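Local coordinates for o-succinylbenzoate synthase (Synechococcus elongatus, PDB 2OZT), which catalyses the dehydration of 2-succinyl-6-hydroxy-2,4-cyclohexadiene-1-carboxylate to 2-succinylbenzoate, a metal-dependent step on the way to phylloquinone, at residues Gly30-Leu35 / Tyr44-Pro49; Arg4-Ile9 / Arg317-Leu322; Tyr10-Gln15 / Arg302-Pro307; Ala87-Ala92 / Gly250-Leu255. All coordinates share one frame; numbering follows the deposited sequence.

Contact 1: Gly30-Leu35 / Tyr44-Pro49; sequences GIYLRL and YGEIAP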
# COMPACT_ATOMS: atom_id res chain seq x y z
N GLY A 30 15.86 -2.95 0.61
CA GLY A 30 15.24 -3.73 -0.49
C GLY A 30 16.28 -4.07 -1.50
O GLY A 30 17.49 -3.93 -1.25
N ILE A 31 15.80 -4.52 -2.65
CA ILE A 31 16.66 -4.89 -3.77
C ILE A 31 16.21 -4.16 -5.00
O ILE A 31 14.99 -4.07 -5.28
CB ILE A 31 16.50 -6.37 -4.03
CG1 ILE A 31 17.17 -7.21 -2.93
CG2 ILE A 31 17.10 -6.77 -5.38
CD1 ILE A 31 16.64 -8.66 -2.94
N TYR A 32 17.19 -3.62 -5.73
CA TYR A 32 16.92 -3.15 -7.11
C TYR A 32 17.43 -4.14 -8.13
O TYR A 32 18.52 -4.69 -7.98
CB TYR A 32 17.59 -1.81 -7.38
CG TYR A 32 17.09 -0.69 -6.51
CD1 TYR A 32 15.73 -0.47 -6.35
CD2 TYR A 32 17.97 0.16 -5.85
CE1 TYR A 32 15.26 0.54 -5.55
CE2 TYR A 32 17.50 1.20 -5.04
CZ TYR A 32 16.14 1.39 -4.93
OH TYR A 32 15.66 2.42 -4.13
N LEU A 33 16.61 -4.36 -9.17
CA LEU A 33 16.96 -5.24 -10.28
C LEU A 33 17.21 -4.39 -11.51
O LEU A 33 16.47 -3.46 -11.77
CB LEU A 33 15.78 -6.14 -10.66
CG LEU A 33 15.28 -7.05 -9.53
CD1 LEU A 33 14.01 -7.78 -9.94
CD2 LEU A 33 16.31 -8.05 -9.07
N ARG A 34 18.25 -4.77 -12.26
CA ARG A 34 18.53 -4.14 -13.57
C ARG A 34 18.66 -5.22 -14.62
O ARG A 34 19.52 -6.07 -14.48
CB ARG A 34 19.80 -3.31 -13.47
CG ARG A 34 20.16 -2.59 -14.81
CD ARG A 34 21.48 -1.86 -14.67
NE ARG A 34 21.86 -1.03 -15.84
CZ ARG A 34 22.45 -1.49 -16.94
NH1 ARG A 34 22.69 -2.78 -17.12
NH2 ARG A 34 22.75 -0.62 -17.91
N LEU A 35 17.83 -5.12 -15.68
CA LEU A 35 17.72 -6.15 -16.73
C LEU A 35 18.23 -5.50 -18.01
O LEU A 35 17.99 -4.34 -18.23
CB LEU A 35 16.25 -6.55 -16.89
CG LEU A 35 15.78 -7.72 -16.02
CD1 LEU A 35 15.97 -7.43 -14.51
CD2 LEU A 35 14.32 -8.06 -16.34
N TYR A 44 14.08 -2.04 -15.10
CA TYR A 44 14.39 -2.00 -13.64
C TYR A 44 13.19 -2.42 -12.82
O TYR A 44 12.07 -2.18 -13.22
CB TYR A 44 14.80 -0.59 -13.18
CG TYR A 44 16.05 -0.03 -13.82
CD1 TYR A 44 17.29 -0.09 -13.18
CD2 TYR A 44 15.96 0.58 -15.07
CE1 TYR A 44 18.42 0.46 -13.82
CE2 TYR A 44 17.05 1.13 -15.67
CZ TYR A 44 18.26 1.06 -15.06
OH TYR A 44 19.31 1.63 -15.77
N GLY A 45 13.47 -3.01 -11.66
CA GLY A 45 12.38 -3.41 -10.75
C GLY A 45 12.92 -3.27 -9.34
O GLY A 45 14.12 -3.10 -9.09
N GLU A 46 11.97 -3.34 -8.40
CA GLU A 46 12.30 -3.21 -6.98
C GLU A 46 11.55 -4.25 -6.17
O GLU A 46 10.34 -4.42 -6.32
CB GLU A 46 11.94 -1.80 -6.52
CG GLU A 46 12.12 -1.58 -5.00
CD GLU A 46 11.88 -0.13 -4.58
OE1 GLU A 46 11.69 0.80 -5.41
OE2 GLU A 46 11.84 0.07 -3.31
N ILE A 47 12.29 -4.92 -5.27
CA ILE A 47 11.75 -5.91 -4.33
C ILE A 47 11.96 -5.37 -2.92
O ILE A 47 13.09 -5.24 -2.44
CB ILE A 47 12.54 -7.23 -4.43
CG1 ILE A 47 12.49 -7.75 -5.89
CG2 ILE A 47 12.08 -8.29 -3.47
CD1 ILE A 47 13.41 -8.97 -6.15
N ALA A 48 10.86 -5.02 -2.24
CA ALA A 48 10.96 -4.40 -0.92
C ALA A 48 9.88 -4.90 0.04
O ALA A 48 9.00 -4.12 0.41
CB ALA A 48 10.85 -2.87 -1.09
N PRO A 49 9.96 -6.15 0.50
CA PRO A 49 8.99 -6.59 1.49
C PRO A 49 9.08 -5.71 2.75
O PRO A 49 10.15 -5.12 3.05
CB PRO A 49 9.40 -8.02 1.79
CG PRO A 49 10.92 -8.07 1.46
CD PRO A 49 10.99 -7.17 0.22
O HOH W 1 13.57 3.06 -6.10

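Contact 2: Arg4-Ile9 / Arg317-Leu322; sequences RWQWRI and RLWERL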
# COMPACT_ATOMS: atom_id res chain seq x y z
N ARG A 4 20.07 -10.60 -19.69
CA ARG A 4 20.98 -10.62 -18.55
C ARG A 4 20.43 -9.71 -17.46
O ARG A 4 19.63 -8.81 -17.73
CB ARG A 4 22.38 -10.17 -18.96
CG ARG A 4 23.04 -11.11 -20.02
CD ARG A 4 23.48 -12.43 -19.38
NE ARG A 4 23.76 -13.47 -20.37
CZ ARG A 4 23.78 -14.78 -20.09
NH1 ARG A 4 23.54 -15.22 -18.86
NH2 ARG A 4 24.06 -15.65 -21.06
N TRP A 5 20.89 -9.92 -16.24
CA TRP A 5 20.41 -9.07 -15.14
C TRP A 5 21.42 -8.99 -14.00
O TRP A 5 22.38 -9.77 -13.91
CB TRP A 5 19.07 -9.60 -14.62
CG TRP A 5 19.16 -10.94 -13.99
CD1 TRP A 5 19.38 -12.15 -14.61
CD2 TRP A 5 19.02 -11.24 -12.59
NE1 TRP A 5 19.41 -13.16 -13.69
CE2 TRP A 5 19.17 -12.64 -12.44
CE3 TRP A 5 18.76 -10.45 -11.45
CZ2 TRP A 5 19.11 -13.27 -11.21
CZ3 TRP A 5 18.70 -11.10 -10.22
CH2 TRP A 5 18.87 -12.49 -10.12
N GLN A 6 21.17 -8.02 -13.12
CA GLN A 6 21.96 -7.82 -11.91
C GLN A 6 20.98 -7.36 -10.84
O GLN A 6 19.90 -6.83 -11.13
CB GLN A 6 22.99 -6.72 -12.10
CG GLN A 6 24.06 -6.95 -13.20
CD GLN A 6 24.82 -5.67 -13.44
OE1 GLN A 6 24.36 -4.77 -14.15
NE2 GLN A 6 25.97 -5.55 -12.80
N TRP A 7 21.41 -7.52 -9.57
CA TRP A 7 20.63 -7.02 -8.42
C TRP A 7 21.60 -6.36 -7.44
O TRP A 7 22.79 -6.73 -7.37
CB TRP A 7 19.85 -8.17 -7.80
CG TRP A 7 20.67 -9.15 -7.07
CD1 TRP A 7 21.24 -10.31 -7.56
CD2 TRP A 7 20.97 -9.13 -5.65
NE1 TRP A 7 21.90 -10.97 -6.54
CE2 TRP A 7 21.76 -10.25 -5.37
CE3 TRP A 7 20.66 -8.24 -4.61
CZ2 TRP A 7 22.25 -10.52 -4.08
CZ3 TRP A 7 21.15 -8.50 -3.33
CH2 TRP A 7 21.93 -9.62 -3.08
N ARG A 8 21.10 -5.35 -6.71
CA ARG A 8 21.83 -4.66 -5.66
C ARG A 8 20.92 -4.43 -4.49
O ARG A 8 19.78 -4.00 -4.68
CB ARG A 8 22.33 -3.29 -6.13
CG ARG A 8 23.42 -3.46 -7.22
CD ARG A 8 23.94 -2.14 -7.83
NE ARG A 8 25.03 -2.38 -8.81
CZ ARG A 8 25.70 -1.42 -9.47
NH1 ARG A 8 25.42 -0.13 -9.28
NH2 ARG A 8 26.66 -1.75 -10.33
N ILE A 9 21.44 -4.67 -3.28
CA ILE A 9 20.73 -4.28 -2.05
C ILE A 9 20.79 -2.78 -1.88
O ILE A 9 21.75 -2.14 -2.30
CB ILE A 9 21.33 -4.98 -0.84
CG1 ILE A 9 20.29 -5.03 0.29
CG2 ILE A 9 22.62 -4.28 -0.37
CD1 ILE A 9 20.66 -5.93 1.47
N ARG A 317 21.05 6.77 -12.97
CA ARG A 317 21.65 7.49 -11.83
C ARG A 317 21.38 6.78 -10.51
O ARG A 317 22.29 6.64 -9.68
CB ARG A 317 21.13 8.93 -11.72
CG ARG A 317 21.69 9.93 -12.75
CD ARG A 317 21.28 11.37 -12.41
NE ARG A 317 20.38 11.97 -13.40
CZ ARG A 317 19.08 12.24 -13.21
NH1 ARG A 317 18.38 12.78 -14.20
NH2 ARG A 317 18.48 11.98 -12.05
N LEU A 318 20.14 6.32 -10.33
CA LEU A 318 19.74 5.68 -9.08
C LEU A 318 20.57 4.41 -8.93
O LEU A 318 21.17 4.16 -7.88
CB LEU A 318 18.24 5.36 -9.11
CG LEU A 318 17.50 5.01 -7.82
CD1 LEU A 318 17.67 6.10 -6.75
CD2 LEU A 318 16.04 4.89 -8.13
N TRP A 319 20.64 3.63 -10.01
CA TRP A 319 21.39 2.38 -10.01
C TRP A 319 22.89 2.62 -9.74
O TRP A 319 23.48 1.92 -8.92
CB TRP A 319 21.19 1.66 -11.36
CG TRP A 319 21.99 0.40 -11.51
CD1 TRP A 319 23.17 0.24 -12.21
CD2 TRP A 319 21.68 -0.88 -10.98
NE1 TRP A 319 23.61 -1.05 -12.11
CE2 TRP A 319 22.71 -1.77 -11.36
CE3 TRP A 319 20.61 -1.39 -10.18
CZ2 TRP A 319 22.72 -3.12 -11.01
CZ3 TRP A 319 20.63 -2.73 -9.84
CH2 TRP A 319 21.67 -3.58 -10.28
N GLU A 320 23.48 3.59 -10.42
CA GLU A 320 24.93 3.82 -10.32
C GLU A 320 25.33 4.39 -8.96
O GLU A 320 26.44 4.14 -8.47
CB GLU A 320 25.40 4.70 -11.47
CG GLU A 320 25.45 3.91 -12.77
CD GLU A 320 25.68 4.74 -14.01
OE1 GLU A 320 25.71 5.98 -13.92
OE2 GLU A 320 25.83 4.13 -15.10
N ARG A 321 24.41 5.12 -8.34
CA ARG A 321 24.60 5.70 -7.02
C ARG A 321 24.90 4.62 -5.98
O ARG A 321 25.42 4.93 -4.91
CB ARG A 321 23.33 6.46 -6.62
CG ARG A 321 23.51 7.64 -5.69
CD ARG A 321 22.40 8.70 -5.93
NE ARG A 321 21.06 8.18 -5.67
CZ ARG A 321 20.45 8.24 -4.48
NH1 ARG A 321 21.06 8.79 -3.43
NH2 ARG A 321 19.23 7.75 -4.33
N LEU A 322 24.59 3.36 -6.31
CA LEU A 322 24.84 2.22 -5.42
C LEU A 322 26.26 1.66 -5.55
O LEU A 322 27.01 2.04 -6.47
CB LEU A 322 23.78 1.12 -5.61
CG LEU A 322 22.45 1.34 -4.85
CD1 LEU A 322 21.45 2.14 -5.63
CD2 LEU A 322 21.81 0.03 -4.47
O HOH W 2 25.61 -2.46 -13.58

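Contact 3: Tyr10-Gln15 / Arg302-Pro307; sequences YEEPLQ and RWRSAP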
# COMPACT_ATOMS: atom_id res chain seq x y z
N TYR A 10 19.74 -2.24 -1.24
CA TYR A 10 19.75 -0.84 -0.77
C TYR A 10 19.30 -0.80 0.67
O TYR A 10 18.60 -1.67 1.09
CB TYR A 10 18.86 0.04 -1.66
CG TYR A 10 17.35 -0.07 -1.49
CD1 TYR A 10 16.70 0.53 -0.42
CD2 TYR A 10 16.58 -0.77 -2.42
CE1 TYR A 10 15.32 0.48 -0.29
CE2 TYR A 10 15.18 -0.82 -2.31
CZ TYR A 10 14.56 -0.20 -1.24
OH TYR A 10 13.18 -0.24 -1.12
N GLU A 11 19.79 0.20 1.42
CA GLU A 11 19.31 0.43 2.80
C GLU A 11 19.28 1.94 2.97
O GLU A 11 20.34 2.56 3.16
CB GLU A 11 20.22 -0.26 3.84
CG GLU A 11 19.87 0.01 5.33
CD GLU A 11 20.17 -1.19 6.26
OE1 GLU A 11 21.32 -1.42 6.70
OE2 GLU A 11 19.21 -1.92 6.58
N GLU A 12 18.08 2.53 2.89
CA GLU A 12 17.88 3.97 2.78
C GLU A 12 17.25 4.56 4.06
O GLU A 12 16.17 4.17 4.48
CB GLU A 12 16.98 4.26 1.56
CG GLU A 12 16.79 5.72 1.24
CD GLU A 12 15.84 5.95 0.10
OE1 GLU A 12 15.83 5.13 -0.87
OE2 GLU A 12 15.11 6.97 0.17
N PRO A 13 17.96 5.49 4.72
CA PRO A 13 17.33 6.11 5.88
C PRO A 13 15.99 6.80 5.54
O PRO A 13 15.83 7.41 4.48
CB PRO A 13 18.38 7.16 6.30
CG PRO A 13 19.70 6.54 5.83
CD PRO A 13 19.34 5.97 4.50
N LEU A 14 15.05 6.73 6.47
CA LEU A 14 13.78 7.43 6.28
C LEU A 14 14.07 8.92 6.43
O LEU A 14 15.08 9.30 7.05
CB LEU A 14 12.73 6.96 7.30
CG LEU A 14 12.27 5.49 7.18
CD1 LEU A 14 11.20 5.15 8.19
CD2 LEU A 14 11.70 5.23 5.74
N GLN A 15 13.21 9.77 5.85
CA GLN A 15 13.41 11.22 5.96
C GLN A 15 13.20 11.68 7.41
O GLN A 15 13.83 12.65 7.86
CB GLN A 15 12.47 11.97 5.01
CG GLN A 15 12.60 13.49 5.15
CD GLN A 15 11.93 14.26 4.02
OE1 GLN A 15 12.61 14.94 3.25
NE2 GLN A 15 10.60 14.17 3.93
N ARG A 302 6.69 12.26 4.14
CA ARG A 302 7.40 12.57 5.39
C ARG A 302 8.43 11.53 5.72
O ARG A 302 9.50 11.87 6.26
CB ARG A 302 6.44 12.70 6.56
CG ARG A 302 5.81 14.06 6.61
CD ARG A 302 4.94 14.22 7.83
NE ARG A 302 5.72 14.13 9.06
CZ ARG A 302 5.18 14.08 10.27
NH1 ARG A 302 3.86 14.10 10.41
NH2 ARG A 302 5.96 14.02 11.34
N TRP A 303 8.10 10.26 5.46
CA TRP A 303 8.97 9.14 5.83
C TRP A 303 9.80 8.70 4.67
O TRP A 303 11.00 8.47 4.82
CB TRP A 303 8.18 7.96 6.44
CG TRP A 303 7.42 8.50 7.56
CD1 TRP A 303 7.89 8.79 8.82
CD2 TRP A 303 6.09 9.00 7.51
NE1 TRP A 303 6.90 9.40 9.57
CE2 TRP A 303 5.78 9.53 8.78
CE3 TRP A 303 5.11 9.03 6.51
CZ2 TRP A 303 4.53 10.08 9.09
CZ3 TRP A 303 3.86 9.58 6.82
CH2 TRP A 303 3.60 10.10 8.09
N ARG A 304 9.20 8.56 3.51
CA ARG A 304 10.01 8.19 2.35
C ARG A 304 9.54 8.86 1.09
O ARG A 304 8.55 8.49 0.49
CB ARG A 304 10.10 6.68 2.15
CG ARG A 304 11.02 6.33 1.00
CD ARG A 304 11.28 4.84 0.93
NE ARG A 304 12.33 4.55 -0.06
CZ ARG A 304 12.76 3.32 -0.35
NH1 ARG A 304 12.17 2.24 0.12
NH2 ARG A 304 13.71 3.17 -1.27
N SER A 305 10.31 9.86 0.70
CA SER A 305 10.06 10.59 -0.49
C SER A 305 10.65 9.78 -1.65
O SER A 305 11.78 9.30 -1.59
CB SER A 305 10.72 11.97 -0.36
OG SER A 305 10.76 12.62 -1.60
N ALA A 306 9.86 9.63 -2.70
CA ALA A 306 10.29 8.84 -3.85
C ALA A 306 9.64 9.40 -5.10
O ALA A 306 8.64 8.87 -5.61
CB ALA A 306 9.94 7.37 -3.64
N PRO A 307 10.16 10.53 -5.59
CA PRO A 307 9.58 11.14 -6.78
C PRO A 307 9.59 10.19 -7.98
O PRO A 307 10.56 9.44 -8.19
CB PRO A 307 10.50 12.35 -7.01
CG PRO A 307 11.01 12.67 -5.59
CD PRO A 307 11.28 11.32 -5.03
O HOH W 3 13.19 6.89 -1.60

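Contact 4: Ala87-Ala92 / Gly250-Leu255; sequences AQFGFA and GDPDSL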
# COMPACT_ATOMS: atom_id res chain seq x y z
N ALA A 87 9.11 -10.34 -4.39
CA ALA A 87 10.01 -10.77 -5.48
C ALA A 87 9.26 -10.97 -6.79
O ALA A 87 9.76 -10.55 -7.85
CB ALA A 87 10.74 -12.05 -5.07
N GLN A 88 8.08 -11.60 -6.74
CA GLN A 88 7.23 -11.71 -7.93
C GLN A 88 6.95 -10.33 -8.53
O GLN A 88 7.05 -10.13 -9.75
CB GLN A 88 5.91 -12.43 -7.64
CG GLN A 88 6.02 -13.87 -7.14
CD GLN A 88 4.63 -14.45 -6.82
OE1 GLN A 88 3.87 -13.88 -6.01
NE2 GLN A 88 4.33 -15.60 -7.40
N PHE A 89 6.59 -9.36 -7.70
CA PHE A 89 6.33 -8.00 -8.21
C PHE A 89 7.58 -7.42 -8.83
O PHE A 89 7.55 -6.86 -9.96
CB PHE A 89 5.88 -7.09 -7.04
CG PHE A 89 5.93 -5.62 -7.36
CD1 PHE A 89 4.87 -4.97 -7.97
CD2 PHE A 89 7.07 -4.85 -7.06
CE1 PHE A 89 4.89 -3.61 -8.23
CE2 PHE A 89 7.11 -3.48 -7.33
CZ PHE A 89 6.02 -2.85 -7.92
N GLY A 90 8.71 -7.55 -8.13
CA GLY A 90 9.94 -6.94 -8.67
C GLY A 90 10.37 -7.51 -10.02
O GLY A 90 10.67 -6.72 -10.93
N PHE A 91 10.37 -8.84 -10.11
CA PHE A 91 10.78 -9.43 -11.39
C PHE A 91 9.77 -9.16 -12.48
O PHE A 91 10.16 -8.87 -13.60
CB PHE A 91 11.04 -10.90 -11.22
CG PHE A 91 12.41 -11.19 -10.65
CD1 PHE A 91 13.54 -11.16 -11.52
CD2 PHE A 91 12.61 -11.40 -9.28
CE1 PHE A 91 14.83 -11.43 -11.03
CE2 PHE A 91 13.88 -11.63 -8.77
CZ PHE A 91 14.98 -11.65 -9.65
N ALA A 92 8.48 -9.24 -12.19
CA ALA A 92 7.47 -9.03 -13.23
C ALA A 92 7.51 -7.62 -13.77
O ALA A 92 7.49 -7.38 -15.00
CB ALA A 92 6.08 -9.38 -12.70
N GLY A 250 2.50 -9.48 -5.12
CA GLY A 250 2.69 -10.58 -6.06
C GLY A 250 2.81 -10.06 -7.47
O GLY A 250 3.03 -8.87 -7.70
N ASP A 251 2.65 -10.96 -8.45
CA ASP A 251 2.63 -10.54 -9.85
C ASP A 251 1.40 -9.63 -10.03
O ASP A 251 0.31 -10.04 -9.70
CB ASP A 251 2.47 -11.81 -10.71
CG ASP A 251 2.65 -11.55 -12.20
OD1 ASP A 251 2.30 -10.49 -12.72
OD2 ASP A 251 3.17 -12.47 -12.88
N PRO A 252 1.57 -8.42 -10.58
CA PRO A 252 0.37 -7.55 -10.82
C PRO A 252 -0.73 -8.28 -11.62
O PRO A 252 -1.93 -8.01 -11.43
CB PRO A 252 0.93 -6.39 -11.65
CG PRO A 252 2.40 -6.31 -11.23
CD PRO A 252 2.82 -7.76 -11.01
N ASP A 253 -0.33 -9.21 -12.48
CA ASP A 253 -1.34 -9.95 -13.28
C ASP A 253 -2.29 -10.71 -12.39
O ASP A 253 -3.44 -10.97 -12.76
CB ASP A 253 -0.68 -10.91 -14.27
CG ASP A 253 -0.12 -10.21 -15.49
OD1 ASP A 253 -0.41 -9.02 -15.72
OD2 ASP A 253 0.63 -10.90 -16.23
N SER A 254 -1.86 -11.06 -11.17
CA SER A 254 -2.77 -11.74 -10.23
C SER A 254 -3.91 -10.82 -9.73
O SER A 254 -5.01 -11.31 -9.47
CB SER A 254 -2.02 -12.31 -9.04
OG SER A 254 -1.12 -13.34 -9.44
N LEU A 255 -3.67 -9.52 -9.63
CA LEU A 255 -4.77 -8.63 -9.23
C LEU A 255 -5.75 -8.54 -10.39
O LEU A 255 -6.93 -8.64 -10.22
CB LEU A 255 -4.19 -7.25 -8.89
CG LEU A 255 -5.30 -6.35 -8.32
CD1 LEU A 255 -5.84 -6.81 -6.95
CD2 LEU A 255 -4.77 -4.95 -8.19
O HOH W 4 1.31 -13.48 -7.85

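Contact 1: Gly30-Leu35 / Tyr44-Pro49
Ile47 meets Ile31 as an antiparallel hydrogen-bonded pair, Ile31 N reaching Ile47 O at 2.8 Å while Ile47 N donates back to Ile31 O. The beta-branched side chains, suited to extended backbone, touch at their CB atoms, and Ile47 CD1 meets Leu33 CD1 at 4.0 Å. Phe91 of helix 85-97 adds to this apolar face. Leu33 pairs with Gly45 and lies along its backbone, Leu33 CB 3.8 Å from Gly45 O. This is the beta hairpin of strands 23-36 and 42-47, at one side of the antiparallel sheet in the enolase-type N-terminal domain. On the other face, Tyr44 CG lies anti to the carbonyl carbon (chi1 -62°), which sets the ring alongside the extended chain of Arg34, with Tyr44 CE1 and Arg34 CG 3.6 Å apart. Glu316 takes the tyrosine hydroxyl and Arg34 NH2, while Glu36 pairs with Arg34 NH1. With an alanine in place of Tyr44, the arginine methylenes would probably lose the ring beside them and Glu316 one of its donors. Farther along, Tyr32 turns its edge to Glu46, CE1 3.6 Å from Glu46 CD; a water joins Tyr32 OH weakly to Glu46 OE1, and Glu46 OE2 is hydrogen-bonded to Tyr10 OH.

Contact 2: Arg4-Ile9 / Arg317-Leu322
A water bridges Gln6 and Trp319: it donates to Gln6 OE1 at 2.7 Å and, lying in the plane of the indole at its edge, accepts from Trp319 NE1 at 2.9 Å. Stacking holds the neighbouring arginine more broadly. The chain of Arg8 runs extended from CG to NE across the indole, so that methylene and guanidinium lie over one face in succession: Arg8 CD sits above the six-membered ring, 3.6 Å from the centroid, in a CH-pi contact, while CZ lies 3.8 Å from the centroid of the five-membered ring as an off-centre cation-pi partner. The two planes are only 15° apart. A broad indole suits this place because it can receive a long chain and a flat cation together. Arg8 NH1 is also 2.8 Å from Trp319 O, but the N-H...O angle is only 122° and the bond is weak. Replacing Trp319 with a leucine would probably deprive the guanidinium of its flat support, leave it able to turn, and break the water bridge to Gln6. Leu322 packs against the root of the arginine, its CD2 3.7 Å from Arg8 CB. Arg34 of strand 23-36 makes a second cation-pi contact with Trp319, and thus helix 312-320 and the last ordered residues pack against neighbouring strands 3-20 and 23-36 at the protein surface.

Contact 3: Tyr10-Gln15 / Arg302-Pro307
Gln15 N donates to Trp303 O at 2.8 Å, the bond straight at the hydrogen (164°), and so ties the corner of strand 3-20 to the loop before helix 312-320. Next to it, Leu14 lays CD2 3.4 Å from the same carbonyl oxygen, its apolar branch also facing Arg304 CB, while Gln15 NE2 makes a long, weak bond to Arg302 O. Arg304 carries the polar part. With CG anti to the backbone N (chi1 -176°) and the chain extended to NE, it runs along the strand toward Tyr10, which arrives from the opposite direction. Arg304 NH1 donates to Tyr10 OH at 3.0 Å, and the hydroxyl lies almost in the guanidinium plane. The carboxylate of Glu12 stands nearly upright to that plane, at 83°; its OE1 is 2.9 Å from Arg304 NH2 in a salt bridge whose hydrogen bond is bent and weak. A water completes the grip, accepting from Arg304 NE and donating to Glu12 OE2 at 2.6 Å and to Ser305 O. An arginine fits because its three nitrogens can serve separate partners: NH1 also reaches Leu274 O, and Tyr10 OH is shared with Glu46. This is an interdomain junction of the enolase-superfamily fold, where the N-terminal sheet meets the loop between helices 277-290 and 312-320; the Trp303 side chain lies about 8 Å from that of Lys138, the predicted proton donor.

Contact 4: Ala87-Ala92 / Gly250-Leu255
Gln88 reaches from helix 85-97 toward the turn at Gly250, and its CB already rests 3.7 Å from Asp251 N. Its CG is anti to the carbonyl carbon (chi1 -61°), and the chain then extends beside the turn to bring the amide oxygen, OE1, within 3.5 Å of Gly250 CA. At the tip, a water donates to Gln88 OE1 at 3.2 Å and accepts from Asp251 N at 2.9 Å, with Ser254 OG as its third partner. A glutamine suits the place: its CB rests on the backbone of the turn, while its polar end reaches the water that satisfies a peptide N-H. Any side chain at Gly250 would crowd Gln88 OE1 and collide with the carbonyl oxygen of the residue before, so glycine suits this positive-phi position. The contact joins the N-terminal domain to the barrel domain of this enolase-superfamily fold, helix 85-97 lying against the start of helix 252-260. Asp251 is the N-cap of the latter, its OD1 accepting from Asp253 N at 2.9 Å from above the carboxylate plane. Proline suits the first turn that follows, since it needs no N-H there, and Pro252 CD packs on Ala92 CB at 4.0 Å; the small alanine permits the close approach. Phe89 also takes part: its CB lies 3.4 Å from Gly250 O, which meets the ring at its edge, and its CD1 is near Pro252 CG, while Ile283 of helix 277-290 also touches the phenylalanine.

From the N terminus, strand 3-20 supplies first residues 4-9 to contact 2 and then residues 10-15 to contact 3; both wait for partners near the end of the ordered chain. The chain next closes contact 1, a short hairpin loop, and afterwards opens contact 4 in helix 85-97, which closes only at 250-255 in the barrel domain. Contacts 1 and 4 therefore follow in series within the loop of contact 3, completed at 302-307, and contact 2 encloses all three when 317-322 arrives; none cross. Contact 1 pairs the edge hairpin of the N-terminal sheet, contact 4 fastens that domain to the barrel, contact 3 to the loop between helices 277-290 and 312-320, and contact 2 returns the last ordered residues to the sheet.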